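Local coordinates for protein necrotic enteritis toxin B (Clostridium perfringens, PDB 4I0N) that forms pores in cell membranes as a secreted toxin with the alpha-hemolysin fold, a member of the leukocidin and hemolysin family, at residues Thr40-Phe45 with Asn59-Ile64; Asn145-Glu150 with Ser221-Leu226. All blocks are in the same frame, centred on the assembly; numbering follows the deposited sequence.

From the N terminus, interaction 1 comes first. It pairs 40-45 with 59-64 and closes the hairpin of strands 37-47 and 53-65. The chain then runs on to 145-150, where interaction 2 opens; it closes about 70 residues later at 221-226. The two contacts therefore stand in series, neither nested nor crossed. They meet in space, because strands 53-65 and 219-231 are neighbours in the same six-stranded antiparallel sheet. Interaction 1 joins strands within that sheet. Interaction 2 lays a strand of a separate three-stranded sheet over one of its faces. Asn223 sits where the two contacts touch.

Interaction 1: Thr40-Phe45 with Asn59-Ile64; sequences TLSGTF and NLEGFI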
# COMPACT_ATOMS: atom_id res chain seq x y z
N THR A 40 -0.78 2.88 -10.60
CA THR A 40 -0.33 2.37 -11.88
C THR A 40 -0.40 0.86 -11.81
O THR A 40 0.22 0.26 -10.92
CB THR A 40 1.12 2.80 -12.18
OG1 THR A 40 1.16 4.23 -12.35
CG2 THR A 40 1.64 2.13 -13.48
N LEU A 41 -1.16 0.26 -12.72
CA LEU A 41 -1.31 -1.20 -12.76
C LEU A 41 -0.68 -1.71 -14.05
O LEU A 41 -1.12 -1.33 -15.15
CB LEU A 41 -2.79 -1.62 -12.67
CG LEU A 41 -3.03 -3.12 -12.46
CD1 LEU A 41 -2.48 -3.60 -11.11
CD2 LEU A 41 -4.51 -3.42 -12.55
N SER A 42 0.36 -2.53 -13.91
CA SER A 42 1.08 -3.06 -15.07
C SER A 42 0.90 -4.55 -15.09
O SER A 42 0.82 -5.20 -14.04
CB SER A 42 2.58 -2.74 -15.01
OG SER A 42 2.74 -1.34 -14.88
N GLY A 43 0.85 -5.11 -16.30
CA GLY A 43 0.56 -6.53 -16.45
C GLY A 43 1.52 -7.22 -17.39
O GLY A 43 1.96 -6.63 -18.39
N THR A 44 1.83 -8.47 -17.06
CA THR A 44 2.47 -9.37 -18.01
C THR A 44 1.53 -10.55 -18.21
O THR A 44 1.34 -11.35 -17.29
CB THR A 44 3.82 -9.87 -17.48
OG1 THR A 44 4.60 -8.74 -17.09
CG2 THR A 44 4.54 -10.66 -18.57
N PHE A 45 0.93 -10.64 -19.39
CA PHE A 45 0.03 -11.74 -19.73
C PHE A 45 0.85 -12.84 -20.35
O PHE A 45 1.71 -12.55 -21.20
CB PHE A 45 -1.01 -11.30 -20.78
CG PHE A 45 -1.99 -10.24 -20.30
CD1 PHE A 45 -3.25 -10.60 -19.82
CD2 PHE A 45 -1.66 -8.88 -20.38
CE1 PHE A 45 -4.15 -9.63 -19.39
CE2 PHE A 45 -2.58 -7.90 -19.96
CZ PHE A 45 -3.82 -8.28 -19.47
N ASN A 59 1.45 -5.82 -11.46
CA ASN A 59 2.27 -5.05 -10.55
C ASN A 59 1.54 -3.75 -10.26
O ASN A 59 1.23 -3.02 -11.18
CB ASN A 59 3.62 -4.75 -11.21
CG ASN A 59 4.57 -3.95 -10.30
OD1 ASN A 59 4.95 -4.41 -9.24
ND2 ASN A 59 4.98 -2.79 -10.75
N LEU A 60 1.26 -3.48 -8.99
CA LEU A 60 0.63 -2.21 -8.60
C LEU A 60 1.69 -1.28 -8.01
O LEU A 60 2.41 -1.68 -7.07
CB LEU A 60 -0.49 -2.46 -7.55
CG LEU A 60 -0.99 -1.19 -6.86
CD1 LEU A 60 -1.70 -0.27 -7.87
CD2 LEU A 60 -1.94 -1.54 -5.69
N GLU A 61 1.81 -0.08 -8.56
CA GLU A 61 2.65 0.95 -7.96
C GLU A 61 1.82 2.18 -7.76
O GLU A 61 0.98 2.51 -8.60
CB GLU A 61 3.79 1.36 -8.90
CG GLU A 61 4.69 0.27 -9.30
CD GLU A 61 5.55 0.73 -10.44
OE1 GLU A 61 5.18 0.46 -11.60
OE2 GLU A 61 6.55 1.43 -10.17
N GLY A 62 2.06 2.88 -6.67
CA GLY A 62 1.22 4.03 -6.43
C GLY A 62 1.74 4.97 -5.39
O GLY A 62 2.91 4.90 -4.98
N PHE A 63 0.86 5.87 -4.99
CA PHE A 63 1.22 6.83 -3.98
C PHE A 63 -0.03 7.27 -3.24
O PHE A 63 -1.07 7.55 -3.86
CB PHE A 63 1.90 8.04 -4.59
CG PHE A 63 2.41 9.01 -3.57
CD1 PHE A 63 3.57 8.70 -2.84
CD2 PHE A 63 1.73 10.18 -3.30
CE1 PHE A 63 4.05 9.59 -1.87
CE2 PHE A 63 2.21 11.09 -2.33
CZ PHE A 63 3.37 10.78 -1.62
N ILE A 64 0.10 7.34 -1.91
CA ILE A 64 -0.95 7.87 -1.05
C ILE A 64 -0.33 9.01 -0.23
O ILE A 64 0.57 8.76 0.60
CB ILE A 64 -1.57 6.81 -0.10
CG1 ILE A 64 -2.11 5.60 -0.87
CG2 ILE A 64 -2.66 7.44 0.76
CD1 ILE A 64 -2.36 4.31 -0.01
O HOH W 1 2.99 -0.98 -12.22
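Thr40 and Glu61 face each other as a hydrogen-bonded pair in an antiparallel beta hairpin, formed by strands 37-47 and 53-65 of the six-stranded sheet. The N-H of Thr40 reaches the Glu61 carbonyl, N to O 2.7 Å, almost straight in line with the C=O bond. Glu61 N returns a bond to Thr40 O. Ser42 and Asn59 form the next such pair, with Asn59 N 2.7 Å from Ser42 O. Between them Leu41 and Leu60 make a non-hydrogen-bonded pair, with a CA separation of 4.7 Å. Here the Leu60 CA-H points at Thr40 O and the Leu41 CA-H at Asn59 O.

The two faces differ in character. Leu41 and Leu60 share the apolar face, where Leu41 CD1 lies 4.2 Å from Leu60 CB. Both continue into the core, against strand 236-255. Thr40, Ser42, Asn59 and Glu61 line the polar face. With chi1 at -66°, Thr40 OG1 stands beside the backbone N and CG2 lies anti to it; OG1 bonds to Thr31 OG1 on strand 21-34. Ser42 OG likewise has a partner on that strand, Ser29. Asn59 sends OD1 the other way, to Asn223 on strand 219-231. The polar row thus ties the hairpin to both neighbouring strands.

One water sits over this face. It lies 2.7 Å from Ser42 OG and 2.7 Å from Glu61 OE1. Asn59 adds its backbone O at 2.9 Å and a weak bond from ND2 at 3.1 Å.

Interaction 2: Asn145-Glu150 with Ser221-Leu226; sequences NTISYE and SPNMAL
Asn223 OD1 accepts the backbone N-H of Ser148, with OD1 and N 2.9 Å apart. The N approaches from above the carbonyl plane, 38° out of it, with a C=O...N angle of 122°. Ile147 CA also comes close to OD1. The other end of the amide is held from the sheet side, since ND2 bonds to Leu60 O. These bonds fix which way the amide is turned.

The contact is a face packing in a two-layer arrangement. Strand 145-150 runs nearly antiparallel to 223-226, with axes 5.9 Å apart at their closest. It belongs to the three-stranded sheet with strand 113-120, consistent with the folded-back prestem seen in monomers of this toxin family. Ile147 CG2 packs on Ala225 CB, 3.6 Å away.

Tyr149 carries its ring between the backbone N and the carbonyl carbon (chi1 63°). This brings the CD2-CE2 edge up to the Asn223 carbonyl, with CD2 3.3 Å from that O. Met224 CE meets the ring obliquely, 4.1 Å from Tyr149 OH, and the hydroxyl itself bonds to Thr156.

Water-mediated links continue the contact toward Ser221. One water donates to both Ser148 O and Ser221 O, the latter at 2.8 Å. Another bridges Glu150 O and Ser221 N.

Asn223 O is buried without a polar partner, faced by the Tyr149 ring edge and Ile147 CD1. Between the two segments there is one direct hydrogen bond, with two bridging waters and apolar packing. This is a modest polar attachment, consistent with a prestem that must detach when the pore forms.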
# COMPACT_ATOMS: atom_id res chain seq x y z
N ASN A 145 7.82 -10.55 -11.48
CA ASN A 145 7.56 -9.17 -11.11
C ASN A 145 8.22 -8.96 -9.76
O ASN A 145 8.02 -9.75 -8.84
CB ASN A 145 6.05 -8.91 -11.02
CG ASN A 145 5.42 -8.63 -12.38
OD1 ASN A 145 6.04 -8.82 -13.43
ND2 ASN A 145 4.18 -8.18 -12.36
N THR A 146 9.02 -7.91 -9.64
CA THR A 146 9.71 -7.63 -8.39
C THR A 146 9.09 -6.37 -7.78
O THR A 146 8.80 -5.40 -8.50
CB THR A 146 11.22 -7.42 -8.60
OG1 THR A 146 11.80 -8.62 -9.13
CG2 THR A 146 11.92 -7.11 -7.26
N ILE A 147 8.83 -6.40 -6.47
CA ILE A 147 8.32 -5.22 -5.78
C ILE A 147 9.38 -4.65 -4.85
O ILE A 147 10.28 -5.35 -4.41
CB ILE A 147 7.04 -5.51 -4.95
CG1 ILE A 147 7.37 -6.49 -3.81
CG2 ILE A 147 5.91 -6.01 -5.86
CD1 ILE A 147 6.37 -6.46 -2.67
N SER A 148 9.25 -3.36 -4.56
CA SER A 148 10.19 -2.67 -3.68
C SER A 148 9.52 -1.43 -3.14
O SER A 148 9.00 -0.60 -3.90
CB SER A 148 11.45 -2.24 -4.47
OG SER A 148 12.28 -1.42 -3.67
N TYR A 149 9.53 -1.29 -1.81
CA TYR A 149 9.16 -0.02 -1.20
C TYR A 149 9.78 0.12 0.17
O TYR A 149 10.25 -0.85 0.75
CB TYR A 149 7.63 0.17 -1.13
CG TYR A 149 6.87 -0.82 -0.28
CD1 TYR A 149 6.76 -0.66 1.12
CD2 TYR A 149 6.26 -1.93 -0.87
CE1 TYR A 149 6.00 -1.56 1.89
CE2 TYR A 149 5.52 -2.86 -0.10
CZ TYR A 149 5.40 -2.67 1.27
OH TYR A 149 4.67 -3.57 2.00
N GLU A 150 9.82 1.35 0.66
CA GLU A 150 10.30 1.60 2.01
C GLU A 150 9.14 1.98 2.96
O GLU A 150 8.13 2.59 2.55
CB GLU A 150 11.41 2.66 2.02
CG GLU A 150 10.92 4.05 1.70
CD GLU A 150 12.00 5.10 1.80
OE1 GLU A 150 13.07 4.84 2.42
OE2 GLU A 150 11.77 6.20 1.26
N SER A 221 4.42 4.98 -0.78
CA SER A 221 4.50 4.55 -2.17
C SER A 221 4.34 3.04 -2.28
O SER A 221 5.34 2.32 -2.37
CB SER A 221 5.84 4.94 -2.80
OG SER A 221 6.04 6.33 -2.76
N PRO A 222 3.09 2.56 -2.28
CA PRO A 222 2.91 1.12 -2.28
C PRO A 222 3.42 0.45 -3.56
O PRO A 222 3.40 1.05 -4.64
CB PRO A 222 1.39 0.95 -2.15
CG PRO A 222 0.82 2.22 -2.77
CD PRO A 222 1.80 3.29 -2.31
N ASN A 223 3.89 -0.79 -3.42
CA ASN A 223 4.28 -1.61 -4.57
C ASN A 223 3.96 -3.03 -4.14
O ASN A 223 4.61 -3.58 -3.25
CB ASN A 223 5.78 -1.44 -4.90
CG ASN A 223 6.20 -2.08 -6.25
OD1 ASN A 223 7.40 -2.24 -6.51
ND2 ASN A 223 5.23 -2.44 -7.11
N MET A 224 2.92 -3.59 -4.75
CA MET A 224 2.49 -4.95 -4.46
C MET A 224 2.33 -5.65 -5.79
O MET A 224 2.22 -5.00 -6.83
CB MET A 224 1.16 -5.00 -3.69
CG MET A 224 1.24 -4.55 -2.25
SD MET A 224 1.18 -2.74 -2.08
CE MET A 224 1.37 -2.60 -0.29
N ALA A 225 2.29 -6.97 -5.77
CA ALA A 225 2.13 -7.70 -7.03
C ALA A 225 1.31 -8.95 -6.82
O ALA A 225 1.25 -9.50 -5.72
CB ALA A 225 3.50 -8.03 -7.64
N LEU A 226 0.67 -9.41 -7.90
CA LEU A 226 -0.07 -10.64 -7.79
C LEU A 226 -0.08 -11.42 -9.09
O LEU A 226 0.36 -10.91 -10.13
CB LEU A 226 -1.49 -10.36 -7.29
CG LEU A 226 -2.39 -9.45 -8.10
CD1 LEU A 226 -2.81 -10.13 -9.40
CD2 LEU A 226 -3.63 -9.14 -7.24
O HOH W 2 7.73 2.05 -3.87
O HOH W 3 7.01 4.31 0.64